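Local coordinates for heparin binding protein (PDB 1A7S) that binds heparin, kills many Gram-negative bacteria and attracts monocytes and fibroblasts as a neutrophil granule glycoprotein homologous to serine proteases, at residues 35-40 with 90-95. Residues are numbered along the deposited sequence; the frame is centred on the assembly and turned at random. Where two conformers were deposited one is given.
With EOH (ethanol), chain Q.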
loop_
_atom_site.group_PDB
_atom_site.type_symbol
_atom_site.label_atom_id
_atom_site.label_comp_id
_atom_site.label_asym_id
_atom_site.label_seq_id
_atom_site.Cartn_x
_atom_site.Cartn_y
_atom_site.Cartn_z
ATOM N N PHE A 35 -1.688 6.483 11.845
ATOM C CA PHE A 35 -2.378 6.345 10.599
ATOM C C PHE A 35 -1.641 5.429 9.601
ATOM O O PHE A 35 -0.446 5.507 9.405
ATOM C CB PHE A 35 -2.574 7.706 9.842
ATOM C CG PHE A 35 -3.526 8.655 10.562
ATOM C CD1 PHE A 35 -2.992 9.515 11.516
ATOM C CD2 PHE A 35 -4.832 8.728 10.242
ATOM C CE1 PHE A 35 -3.836 10.425 12.132
ATOM C CE2 PHE A 35 -5.698 9.594 10.860
ATOM C CZ PHE A 35 -5.171 10.456 11.826
ATOM N N VAL A 36 -2.458 4.597 8.968
ATOM C CA VAL A 36 -2.077 3.739 7.863
ATOM C C VAL A 36 -2.711 4.220 6.579
ATOM O O VAL A 36 -3.908 4.529 6.514
ATOM C CB VAL A 36 -2.450 2.271 8.153
ATOM C CG1 VAL A 36 -2.407 1.390 6.902
ATOM C CG2 VAL A 36 -1.361 1.701 9.175
ATOM N N MET A 37 -1.881 4.299 5.532
ATOM C CA MET A 37 -2.332 4.691 4.174
ATOM C C MET A 37 -2.551 3.415 3.341
ATOM O O MET A 37 -1.689 2.536 3.303
ATOM C CB MET A 37 -1.252 5.550 3.511
ATOM C CG MET A 37 -1.598 5.992 2.111
ATOM S SD MET A 37 -0.435 7.225 1.463
ATOM C CE MET A 37 1.047 6.227 1.211
ATOM N N THR A 38 -3.690 3.361 2.689
ATOM C CA THR A 38 -4.092 2.233 1.869
ATOM C C THR A 38 -4.982 2.758 0.730
ATOM O O THR A 38 -5.023 3.975 0.477
ATOM C CB THR A 38 -4.806 1.177 2.724
ATOM O OG1 THR A 38 -5.046 -0.011 1.993
ATOM C CG2 THR A 38 -6.047 1.652 3.366
ATOM N N ALA A 39 -5.569 1.825 -0.007
ATOM C CA ALA A 39 -6.461 2.165 -1.115
ATOM C C ALA A 39 -7.879 2.169 -0.643
ATOM O O ALA A 39 -8.348 1.259 0.055
ATOM C CB ALA A 39 -6.268 1.146 -2.243
ATOM N N ALA A 40 -8.658 3.168 -1.102
ATOM C CA ALA A 40 -10.100 3.179 -0.874
ATOM C C ALA A 40 -10.808 1.994 -1.518
ATOM O O ALA A 40 -11.843 1.520 -0.983
ATOM C CB ALA A 40 -10.735 4.484 -1.311
ATOM N N LEU A 90 -7.457 6.248 -2.491
ATOM C CA LEU A 90 -6.602 6.566 -1.362
ATOM C C LEU A 90 -7.486 6.633 -0.102
ATOM O O LEU A 90 -8.525 7.278 -0.077
ATOM C CB LEU A 90 -5.876 7.844 -1.571
ATOM C CG LEU A 90 -4.983 8.373 -0.377
ATOM C CD1 LEU A 90 -3.855 7.488 -0.292
ATOM C CD2 LEU A 90 -4.612 9.832 -0.676
ATOM N N MET A 91 -7.050 5.919 0.936
ATOM C CA MET A 91 -7.778 5.903 2.191
ATOM C C MET A 91 -6.797 5.973 3.325
ATOM O O MET A 91 -5.784 5.255 3.265
ATOM C CB MET A 91 -8.661 4.665 2.281
ATOM C CG MET A 91 -9.522 4.690 3.574
ATOM S SD MET A 91 -10.865 3.692 3.513
ATOM C CE MET A 91 -11.947 4.323 2.255
ATOM N N LEU A 92 -7.079 6.751 4.332
ATOM C CA LEU A 92 -6.299 6.788 5.551
ATOM C C LEU A 92 -7.117 6.137 6.665
ATOM O O LEU A 92 -8.264 6.503 6.882
ATOM C CB LEU A 92 -5.941 8.245 5.929
ATOM C CG LEU A 92 -5.146 8.977 4.855
ATOM C CD1 LEU A 92 -4.675 10.350 5.427
ATOM C CD2 LEU A 92 -3.982 8.241 4.310
ATOM N N LEU A 93 -6.442 5.238 7.351
ATOM C CA LEU A 93 -7.052 4.503 8.481
ATOM C C LEU A 93 -6.403 5.051 9.762
ATOM O O LEU A 93 -5.215 4.965 9.955
ATOM C CB LEU A 93 -6.728 3.025 8.343
ATOM C CG LEU A 93 -7.051 2.306 7.040
ATOM C CD1 LEU A 93 -6.640 0.861 7.059
ATOM C CD2 LEU A 93 -8.506 2.478 6.675
ATOM N N GLN A 94 -7.278 5.603 10.606
ATOM C CA GLN A 94 -6.783 6.053 11.934
ATOM C C GLN A 94 -6.787 4.807 12.830
ATOM O O GLN A 94 -7.867 4.190 12.982
ATOM C CB GLN A 94 -7.634 7.137 12.505
ATOM C CG GLN A 94 -7.139 7.656 13.841
ATOM C CD GLN A 94 -7.830 8.834 14.398
ATOM O OE1 GLN A 94 -8.216 9.742 13.615
ATOM N NE2 GLN A 94 -7.830 8.942 15.720
ATOM N N LEU A 95 -5.669 4.508 13.383
ATOM C CA LEU A 95 -5.560 3.337 14.324
ATOM C C LEU A 95 -6.128 3.720 15.661
ATOM O O LEU A 95 -6.209 4.888 16.008
ATOM C CB LEU A 95 -4.067 2.981 14.439
ATOM C CG LEU A 95 -3.321 2.759 13.151
ATOM C CD1 LEU A 95 -1.861 2.406 13.450
ATOM C CD2 LEU A 95 -3.925 1.703 12.318
HETATM C C1 EOH Q . -7.384 10.532 18.456
HETATM C C2 EOH Q . -6.477 11.640 18.992
HETATM O O EOH Q . -8.428 11.084 17.604
#
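Val36 faces Leu93, and Thr38 faces Met91, as the two antiparallel hydrogen-bonded pairs of strands 35-38 and 91-95, whose axes come within 4.6 Å of each other. Val36 N reaches Leu93 O at 3.0 Å and Leu93 N returns to Val36 O at 2.8 Å, both nearly straight and lying in the carbonyl plane. The second pair is less regular: Met91 N meets Thr38 O at 2.8 Å from above the carbonyl plane, just where the first chain leaves the sheet. In the non-hydrogen-bonded pairs Phe35 lies opposite Gln94 and Met37 opposite Leu92. With CG beside its own backbone N (chi1 -67°), the Phe35 ring leans across the neighbouring strand, and CE2 rests 3.5 Å from Gln94 CB. The amide of Gln94 is turned 62° from that ring; OE1 accepts a hydrogen bond from Gly221 N and NE2 donates one to an ethanol molecule, probably from the crystallisation liquor. On this same face Met37 CG packs 3.6 Å from Leu90 CD1, next to Leu92, and helix 210-218 touches Phe35, Leu90 and Leu92. Val36, Thr38, Met91 and Leu93 point to the other face, where Thr38 CG2 lies 3.8 Å from Leu93 CD1 while the Thr38 hydroxyl is hydrogen-bonded to Gly27 O. This pairing of the barrel's third and sixth strands belongs to the closed six-stranded antiparallel N-terminal barrel of the chymotrypsin fold, packed here against the C-terminal helix.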